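G-protein interacting protein 1 (Dictyostelium discoideum, PDB 5Z1N) probably binds heterotrimeric G proteins and holds them in the cytosol during chemotaxis, through a C-terminal TNFAIP8-like helical domain that carries phospholipid. Local coordinates at residues 27-30 and 31-35; 46-49 and 50-54; 79-82 and 83-87. All coordinates share one frame; numbering follows the deposited sequence. Where two conformers were deposited one is given.

Contact 1: 27-30 and 31-35; sequences RVSN and EEKAN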
loop_
_atom_site.group_PDB
_atom_site.type_symbol
_atom_site.label_atom_id
_atom_site.label_comp_id
_atom_site.label_asym_id
_atom_site.label_seq_id
_atom_site.Cartn_x
_atom_site.Cartn_y
_atom_site.Cartn_z
ATOM N N ARG A 27 -8.461 5.183 -11.940
ATOM C CA ARG A 27 -9.915 5.287 -11.970
ATOM C C ARG A 27 -10.449 6.294 -10.955
ATOM O O ARG A 27 -11.450 6.966 -11.227
ATOM C CB ARG A 27 -10.539 3.911 -11.738
ATOM C CG ARG A 27 -10.222 2.895 -12.832
ATOM C CD ARG A 27 -10.865 3.265 -14.170
ATOM N NE ARG A 27 -10.031 4.159 -14.975
ATOM C CZ ARG A 27 -9.121 3.749 -15.852
ATOM N NH1 ARG A 27 -8.416 4.635 -16.538
ATOM N NH2 ARG A 27 -8.912 2.453 -16.041
ATOM N N VAL A 28 -9.809 6.427 -9.792
ATOM C CA VAL A 28 -10.359 7.314 -8.770
ATOM C C VAL A 28 -9.856 8.752 -8.853
ATOM O O VAL A 28 -10.513 9.654 -8.314
ATOM C CB VAL A 28 -10.079 6.781 -7.355
ATOM C CG1 VAL A 28 -10.730 5.421 -7.161
ATOM C CG2 VAL A 28 -8.592 6.723 -7.113
ATOM N N SER A 29 -8.706 8.994 -9.484
ATOM C CA SER A 29 -8.195 10.357 -9.593
ATOM C C SER A 29 -7.794 10.675 -11.030
ATOM O O SER A 29 -8.651 11.033 -11.844
ATOM C CB SER A 29 -7.017 10.578 -8.639
ATOM O OG SER A 29 -5.952 9.686 -8.909
ATOM N N ASN A 30 -6.508 10.554 -11.357
ATOM C CA ASN A 30 -6.043 10.916 -12.691
ATOM C C ASN A 30 -4.726 10.211 -12.984
ATOM O O ASN A 30 -4.087 9.642 -12.097
ATOM C CB ASN A 30 -5.890 12.433 -12.835
ATOM C CG ASN A 30 -5.000 13.034 -11.768
ATOM O OD1 ASN A 30 -3.780 12.889 -11.807
ATOM N ND2 ASN A 30 -5.610 13.711 -10.802
ATOM N N GLU A 31 -4.319 10.277 -14.255
ATOM C CA GLU A 31 -3.106 9.589 -14.685
ATOM C C GLU A 31 -1.853 10.181 -14.055
ATOM O O GLU A 31 -0.887 9.452 -13.802
ATOM C CB GLU A 31 -2.984 9.638 -16.202
ATOM C CG GLU A 31 -3.961 8.750 -16.928
ATOM C CD GLU A 31 -3.528 8.497 -18.350
ATOM O OE1 GLU A 31 -3.828 9.342 -19.221
ATOM O OE2 GLU A 31 -2.869 7.462 -18.589
ATOM N N GLU A 32 -1.832 11.494 -13.818
ATOM C CA GLU A 32 -0.656 12.110 -13.214
ATOM C C GLU A 32 -0.437 11.590 -11.800
ATOM O O GLU A 32 0.680 11.209 -11.429
ATOM C CB GLU A 32 -0.798 13.632 -13.214
ATOM C CG GLU A 32 -0.419 14.282 -14.532
ATOM C CD GLU A 32 1.069 14.215 -14.802
ATOM O OE1 GLU A 32 1.854 14.607 -13.913
ATOM O OE2 GLU A 32 1.452 13.768 -15.901
ATOM N N LYS A 33 -1.503 11.568 -10.997
ATOM C CA LYS A 33 -1.403 11.033 -9.644
ATOM C C LYS A 33 -1.056 9.548 -9.664
ATOM O O LYS A 33 -0.303 9.068 -8.811
ATOM C CB LYS A 33 -2.713 11.281 -8.893
ATOM C CG LYS A 33 -2.763 10.701 -7.481
ATOM C CD LYS A 33 -1.711 11.327 -6.569
ATOM C CE LYS A 33 -1.866 12.843 -6.468
ATOM N NZ LYS A 33 -0.917 13.441 -5.477
ATOM N N ALA A 34 -1.584 8.804 -10.639
ATOM C CA ALA A 34 -1.278 7.377 -10.712
ATOM C C ALA A 34 0.190 7.142 -11.047
ATOM O O ALA A 34 0.830 6.252 -10.471
ATOM C CB ALA A 34 -2.176 6.699 -11.744
ATOM N N ASN A 35 0.736 7.926 -11.980
ATOM C CA ASN A 35 2.147 7.799 -12.326
ATOM C C ASN A 35 3.030 8.201 -11.153
ATOM O O ASN A 35 4.020 7.519 -10.843
ATOM C CB ASN A 35 2.462 8.649 -13.561
ATOM C CG ASN A 35 1.785 8.129 -14.819
ATOM O OD1 ASN A 35 1.448 6.950 -14.914
ATOM N ND2 ASN A 35 1.587 9.009 -15.792
#

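Contact 2: 46-49 and 50-54; sequences IKVF and FYIDS. With PEF (di-palmitoyl-3-sn-phosphatidylethanolamine), chain B.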
loop_
_atom_site.group_PDB
_atom_site.type_symbol
_atom_site.label_atom_id
_atom_site.label_comp_id
_atom_site.label_asym_id
_atom_site.label_seq_id
_atom_site.Cartn_x
_atom_site.Cartn_y
_atom_site.Cartn_z
ATOM N N ILE A 46 12.168 0.043 -3.213
ATOM C CA ILE A 46 13.551 -0.192 -3.617
ATOM C C ILE A 46 14.510 0.234 -2.516
ATOM O O ILE A 46 15.483 -0.471 -2.221
ATOM C CB ILE A 46 13.852 0.535 -4.943
ATOM C CG1 ILE A 46 13.115 -0.133 -6.108
ATOM C CG2 ILE A 46 15.353 0.580 -5.209
ATOM C CD1 ILE A 46 12.993 -1.625 -5.979
ATOM N N LYS A 47 14.250 1.382 -1.881
ATOM C CA LYS A 47 15.148 1.839 -0.821
ATOM C C LYS A 47 15.111 0.898 0.382
ATOM O O LYS A 47 16.163 0.500 0.906
ATOM C CB LYS A 47 14.793 3.269 -0.406
ATOM C CG LYS A 47 15.849 3.949 0.464
ATOM C CD LYS A 47 16.919 4.651 -0.373
ATOM C CE LYS A 47 17.562 5.821 0.383
ATOM N NZ LYS A 47 18.774 6.368 -0.299
ATOM N N VAL A 48 13.909 0.527 0.836
ATOM C CA VAL A 48 13.803 -0.375 1.984
ATOM C C VAL A 48 14.536 -1.683 1.705
ATOM O O VAL A 48 15.345 -2.151 2.517
ATOM C CB VAL A 48 12.329 -0.629 2.345
ATOM C CG1 VAL A 48 12.242 -1.660 3.463
ATOM C CG2 VAL A 48 11.654 0.663 2.761
ATOM N N PHE A 49 14.261 -2.292 0.548
ATOM C CA PHE A 49 14.943 -3.531 0.181
ATOM C C PHE A 49 16.451 -3.328 0.110
ATOM O O PHE A 49 17.224 -4.219 0.485
ATOM C CB PHE A 49 14.413 -4.046 -1.158
ATOM C CG PHE A 49 12.980 -4.501 -1.113
ATOM C CD1 PHE A 49 12.524 -5.299 -0.079
ATOM C CD2 PHE A 49 12.090 -4.133 -2.110
ATOM C CE1 PHE A 49 11.208 -5.719 -0.037
ATOM C CE2 PHE A 49 10.774 -4.549 -2.073
ATOM C CZ PHE A 49 10.332 -5.342 -1.035
ATOM N N PHE A 50 16.886 -2.161 -0.368
ATOM C CA PHE A 50 18.312 -1.887 -0.496
ATOM C C PHE A 50 18.995 -1.899 0.863
ATOM O O PHE A 50 20.052 -2.517 1.034
ATOM C CB PHE A 50 18.532 -0.545 -1.196
ATOM C CG PHE A 50 19.977 -0.130 -1.280
ATOM C CD1 PHE A 50 20.780 -0.569 -2.321
ATOM C CD2 PHE A 50 20.531 0.707 -0.323
ATOM C CE1 PHE A 50 22.107 -0.189 -2.401
ATOM C CE2 PHE A 50 21.859 1.090 -0.398
ATOM C CZ PHE A 50 22.646 0.645 -1.438
ATOM N N TYR A 51 18.406 -1.219 1.850
ATOM C CA TYR A 51 19.063 -1.162 3.151
ATOM C C TYR A 51 18.838 -2.413 3.987
ATOM O O TYR A 51 19.606 -2.658 4.924
ATOM C CB TYR A 51 18.617 0.080 3.914
ATOM C CG TYR A 51 19.176 1.328 3.292
ATOM C CD1 TYR A 51 20.514 1.671 3.451
ATOM C CD2 TYR A 51 18.383 2.147 2.514
ATOM C CE1 TYR A 51 21.035 2.808 2.864
ATOM C CE2 TYR A 51 18.894 3.274 1.932
ATOM C CZ TYR A 51 20.215 3.609 2.104
ATOM O OH TYR A 51 20.705 4.749 1.508
ATOM N N ILE A 52 17.818 -3.211 3.673
ATOM C CA ILE A 52 17.746 -4.553 4.244
ATOM C C ILE A 52 18.893 -5.407 3.714
ATOM O O ILE A 52 19.605 -6.065 4.482
ATOM C CB ILE A 52 16.379 -5.196 3.947
ATOM C CG1 ILE A 52 15.296 -4.594 4.841
ATOM C CG2 ILE A 52 16.444 -6.712 4.131
ATOM C CD1 ILE A 52 13.887 -4.926 4.388
ATOM N N ASP A 53 19.104 -5.384 2.393
ATOM C CA ASP A 53 20.131 -6.225 1.782
ATOM C C ASP A 53 21.533 -5.801 2.207
ATOM O O ASP A 53 22.399 -6.651 2.447
ATOM C CB ASP A 53 20.006 -6.186 0.258
ATOM C CG ASP A 53 18.682 -6.734 -0.231
ATOM O OD1 ASP A 53 18.015 -7.455 0.537
ATOM O OD2 ASP A 53 18.304 -6.437 -1.384
ATOM N N SER A 54 21.783 -4.496 2.291
ATOM C CA SER A 54 23.084 -4.036 2.760
ATOM C C SER A 54 23.251 -4.188 4.264
ATOM O O SER A 54 24.324 -3.860 4.783
ATOM C CB SER A 54 23.300 -2.577 2.358
ATOM O OG SER A 54 22.499 -1.716 3.146
HETATM C C2 PEF B . 8.507 -8.282 -3.290
HETATM C C1 PEF B . 9.521 -8.679 -2.224
HETATM N N PEF B . 9.764 -13.698 0.937
HETATM C C3 PEF B . 7.756 -9.491 -3.826
HETATM C C4 PEF B . 10.412 -11.379 0.699
HETATM C C5 PEF B . 10.593 -12.657 1.505
HETATM C C10 PEF B . 7.168 -6.322 -3.547
HETATM C C11 PEF B . 6.383 -5.173 -2.966
HETATM C C12 PEF B . 5.092 -4.914 -3.734
HETATM C C13 PEF B . 4.227 -3.976 -2.899
HETATM C C14 PEF B . 2.968 -3.502 -3.616
HETATM C C15 PEF B . 2.023 -2.881 -2.590
HETATM C C16 PEF B . 0.788 -2.272 -3.238
HETATM C C17 PEF B . -0.312 -2.015 -2.212
HETATM C C18 PEF B . 0.223 -1.347 -0.950
HETATM C C19 PEF B . -0.772 -0.332 -0.395
HETATM C C20 PEF B . -2.174 -0.914 -0.248
HETATM C C21 PEF B . -3.203 -0.004 -0.908
HETATM C C22 PEF B . -4.594 -0.626 -0.889
HETATM C C23 PEF B . -5.525 0.081 -1.869
HETATM C C24 PEF B . -6.944 -0.461 -1.757
HETATM C C25 PEF B . -7.837 0.104 -2.839
HETATM C C30 PEF B . 5.421 -9.475 -3.009
HETATM C C31 PEF B . 4.376 -9.885 -2.000
HETATM C C32 PEF B . 4.059 -8.714 -1.076
HETATM C C33 PEF B . 5.219 -8.417 -0.135
HETATM C C34 PEF B . 5.219 -6.949 0.274
HETATM C C35 PEF B . 6.244 -6.680 1.371
HETATM C C36 PEF B . 6.679 -5.218 1.375
HETATM C C37 PEF B . 7.318 -4.817 2.701
HETATM C C38 PEF B . 7.913 -3.414 2.613
HETATM C C39 PEF B . 7.397 -2.516 3.733
HETATM C C40 PEF B . 8.018 -1.123 3.681
HETATM C C41 PEF B . 7.706 -0.405 2.373
HETATM C C42 PEF B . 6.211 -0.155 2.195
HETATM C C43 PEF B . 5.953 0.732 0.983
HETATM C C44 PEF B . 4.464 0.962 0.762
HETATM C C45 PEF B . 4.238 2.019 -0.299
HETATM O O4 PEF B . 7.480 -6.352 -4.724
HETATM O O5 PEF B . 5.126 -8.780 -3.969
HETATM O O2 PEF B . 7.560 -7.417 -2.678
HETATM O O3 PEF B . 6.804 -9.881 -2.841
HETATM O O1P PEF B . 12.196 -11.282 -2.574
HETATM O O2P PEF B . 11.742 -9.497 -0.695
HETATM O O3P PEF B . 9.997 -9.997 -2.466
HETATM O O4P PEF B . 10.527 -11.657 -0.696
HETATM P P PEF B . 11.249 -10.571 -1.630
#

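Contact 3: 79-82 and 83-87; sequences AFRY and YGVKK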
loop_
_atom_site.group_PDB
_atom_site.type_symbol
_atom_site.label_atom_id
_atom_site.label_comp_id
_atom_site.label_asym_id
_atom_site.label_seq_id
_atom_site.Cartn_x
_atom_site.Cartn_y
_atom_site.Cartn_z
ATOM N N ALA A 79 -13.380 -5.837 4.507
ATOM C CA ALA A 79 -14.318 -4.958 3.830
ATOM C C ALA A 79 -14.622 -5.475 2.437
ATOM O O ALA A 79 -15.759 -5.356 1.963
ATOM C CB ALA A 79 -13.767 -3.535 3.772
ATOM N N PHE A 80 -13.634 -6.092 1.789
ATOM C CA PHE A 80 -13.887 -6.593 0.452
ATOM C C PHE A 80 -14.893 -7.731 0.464
ATOM O O PHE A 80 -15.515 -7.995 -0.570
ATOM C CB PHE A 80 -12.593 -7.043 -0.219
ATOM C CG PHE A 80 -12.779 -7.438 -1.654
ATOM C CD1 PHE A 80 -13.081 -6.484 -2.611
ATOM C CD2 PHE A 80 -12.681 -8.766 -2.044
ATOM C CE1 PHE A 80 -13.270 -6.843 -3.934
ATOM C CE2 PHE A 80 -12.866 -9.130 -3.367
ATOM C CZ PHE A 80 -13.161 -8.169 -4.312
ATOM N N ARG A 81 -15.090 -8.390 1.612
ATOM C CA ARG A 81 -16.129 -9.415 1.670
ATOM C C ARG A 81 -17.500 -8.817 1.377
ATOM O O ARG A 81 -18.384 -9.510 0.859
ATOM C CB ARG A 81 -16.115 -10.109 3.035
ATOM C CG ARG A 81 -17.200 -11.175 3.221
ATOM C CD ARG A 81 -18.400 -10.608 3.964
ATOM N NE ARG A 81 -19.458 -11.588 4.192
ATOM C CZ ARG A 81 -20.451 -11.821 3.341
ATOM N NH1 ARG A 81 -21.375 -12.725 3.630
ATOM N NH2 ARG A 81 -20.515 -11.157 2.195
ATOM N N TYR A 82 -17.686 -7.531 1.674
ATOM C CA TYR A 82 -18.954 -6.852 1.448
ATOM C C TYR A 82 -18.942 -5.981 0.202
ATOM O O TYR A 82 -19.930 -5.290 -0.063
ATOM C CB TYR A 82 -19.326 -6.009 2.672
ATOM C CG TYR A 82 -19.351 -6.809 3.951
ATOM C CD1 TYR A 82 -20.455 -7.585 4.287
ATOM C CD2 TYR A 82 -18.258 -6.813 4.813
ATOM C CE1 TYR A 82 -20.476 -8.331 5.459
ATOM C CE2 TYR A 82 -18.271 -7.552 5.982
ATOM C CZ TYR A 82 -19.379 -8.310 6.299
ATOM O OH TYR A 82 -19.382 -9.048 7.460
ATOM N N TYR A 83 -17.857 -5.997 -0.569
ATOM C CA TYR A 83 -17.807 -5.208 -1.794
ATOM C C TYR A 83 -18.850 -5.716 -2.778
ATOM O O TYR A 83 -18.833 -6.889 -3.166
ATOM C CB TYR A 83 -16.412 -5.266 -2.412
ATOM C CG TYR A 83 -16.298 -4.514 -3.723
ATOM C CD1 TYR A 83 -16.294 -3.127 -3.752
ATOM C CD2 TYR A 83 -16.197 -5.194 -4.931
ATOM C CE1 TYR A 83 -16.192 -2.433 -4.953
ATOM C CE2 TYR A 83 -16.093 -4.511 -6.135
ATOM C CZ TYR A 83 -16.092 -3.133 -6.139
ATOM O OH TYR A 83 -15.988 -2.458 -7.331
ATOM N N GLY A 84 -19.765 -4.833 -3.169
ATOM C CA GLY A 84 -20.828 -5.182 -4.082
ATOM C C GLY A 84 -22.140 -5.548 -3.426
ATOM O O GLY A 84 -23.158 -5.612 -4.122
ATOM N N VAL A 85 -22.157 -5.795 -2.116
ATOM C CA VAL A 85 -23.397 -6.097 -1.408
ATOM C C VAL A 85 -23.726 -5.083 -0.322
ATOM O O VAL A 85 -24.865 -5.079 0.171
ATOM C CB VAL A 85 -23.387 -7.525 -0.816
ATOM C CG1 VAL A 85 -23.425 -8.563 -1.931
ATOM C CG2 VAL A 85 -22.176 -7.739 0.070
ATOM N N LYS A 86 -22.782 -4.231 0.075
ATOM C CA LYS A 86 -23.044 -3.138 1.000
ATOM C C LYS A 86 -22.411 -1.864 0.463
ATOM O O LYS A 86 -21.399 -1.907 -0.243
ATOM C CB LYS A 86 -22.496 -3.433 2.403
ATOM C CG LYS A 86 -23.249 -4.518 3.156
ATOM C CD LYS A 86 -22.804 -4.589 4.606
ATOM C CE LYS A 86 -23.619 -5.607 5.387
ATOM N NZ LYS A 86 -23.306 -5.559 6.846
ATOM N N LYS A 87 -23.020 -0.728 0.795
ATOM C CA LYS A 87 -22.451 0.559 0.422
ATOM C C LYS A 87 -21.281 0.902 1.337
ATOM O O LYS A 87 -21.173 0.409 2.463
ATOM C CB LYS A 87 -23.507 1.665 0.483
ATOM C CG LYS A 87 -24.752 1.394 -0.347
ATOM C CD LYS A 87 -24.405 1.060 -1.790
ATOM C CE LYS A 87 -23.734 2.229 -2.495
ATOM N NZ LYS A 87 -23.304 1.867 -3.879
#

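Contact 1: 27-30 and 31-35
An Asn N-cap opens helix 31-53: the side chain of Asn-30 folds back over the first turn and its OD1 takes the backbone N of Lys-33 at 2.8 Å. The bond is nearly straight, with an N-H...O angle of 167°, although the amide nitrogen comes in tilted from the plane of the side-chain carbonyl. What puts OD1 there is the first torsion, chi1 54°, which sets CG between the backbone N and the carbonyl carbon and turns the amide toward the helix start. OD1 also lies 3.4 Å from Glu-32 CB, two residues on. The backbone carbonyl of the same asparagine begins the regular helical pattern, Asn-30 O receiving Ala-34 N at 3.0 Å.

One residue earlier, Ser-29 has just left helical geometry. Its OG lies over the root of the Lys-33 side chain, 3.6 Å from Lys-33 CB, while its polar bond goes backward to Ile-25 O in the preceding helix 12-28. Lys-33 starts toward this turn, then bends at chi2 and chi3 and sends NZ to a salt bridge with Glu-36. Ser-29 and Lys-33 both touch Phe-131 of helix 119-132, and Ala-34 packs against helix 12-28. This is the tight helix-to-helix connection of an all-helical domain, with an asparagine cap starting the new helix.

Contact 2: 46-49 and 50-54
Ile-46 through Asp-53 run as the last regular turns of helix 31-53, each of the amides of Phe-50, Tyr-51, Ile-52 and Asp-53 bonding to the carbonyl four residues back; Tyr-51 N to Lys-47 O, at 3.0 Å, is representative.

On one flank Lys-47 and Tyr-51 lie alongside each other and point the same way. The lysine leaves with CG anti to its backbone N (chi1 -167°), bends at chi2 and then runs out along the phenol: CG sits at the ring edge, in its plane, CE comes 3.3 Å from Tyr-51 CE2, and NZ donates to Tyr-51 OH at 3.1 Å. The Tyr-51 ring is further hemmed in by Phe-50, whose CD2 stands 3.6 Å above the ring plane, over its centre, and it stacks with Phe-116.

The other flank is apolar. Val-48 CG1 meets Ile-52 CD1 at 3.8 Å, the two side chains crossing at a slant, and Ile-52 goes on to touch Ile-59 and Leu-62 of helix 59-81. Phe-49 points its far end into the lipid pocket, where CZ is 3.6 Å from C1 of the bound phosphatidylethanolamine, at the glycerol carbon next to the phosphate. Val-48 CG2 lies 4.1 Å from C41 of the same lipid, far along one acyl chain.

At the end of the helix Asp-53 OD2 lies 3.1 Å from Phe-49 O, two acceptors side by side, a placement that probably costs some electrostatic energy. The chemistry divides the helix: a lysine-phenol pair held by one polar bond on one side; on the other, Val-48 and Phe-49 offer hydrocarbon and aromatic surface to the lipid's tail and glycerol backbone, while Ile-52 packs on helix 59-81.

Contact 3: 79-82 and 83-87
Phe-80 and Tyr-83 set their rings nearly parallel, 17° apart, but slid so far that they barely overlap, with centroids 5.5 Å from each other. They meet where helix 59-81 ends and a type II beta turn, Tyr-82 to Val-85, carries the chain away. The closest approach is Phe-80 CE1 to Tyr-83 CD2, 3.5 Å; a Tyr-83 chi1 near 180° (178°) lays its CB and CG against the phenylalanine ring. Phe-80 is covered by helix 151-158, and Tyr-83 meets Trp-142 edge to face.

Tyr-82 and Lys-86 instead run side by side in the same direction. The extended lysine lies along the phenol, with its CD 3.8 Å from Tyr-82 CD1, and both side chains touch Leu-91. Over one face of the Tyr-82 ring sits Arg-81 CD, 3.3 Å above the plane and near its centre. Gly-84 holds the third place of the turn with phi 96°, where type II turns commonly carry glycine. Tyr-82 O is gripped twice: Lys-86 N approaches in the carbonyl plane at 3.0 Å, while Val-85 N, at 3.1 Å from that oxygen, comes from above the plane.

Overall arrangement
From the N terminus the three contacts come in series; none nests inside or crosses another. Contact 1 makes the short turn joining helix 12-28 to helix 31-53. Contact 2 sits on the last turns of that same helix, its centre about 27 Å from that of contact 1, just before the chain turns into helix 59-81. Contact 3 closes helix 59-81 and opens the loop leading to helix 92-113. Contacts 2 and 3 lie on opposite sides of the chain's centre, about 36 Å apart between centres, with the bound phosphatidylethanolamine reaching between them: contact 2 touches it, whereas the Phe-80 side chain of contact 3 stays about 8 Å away.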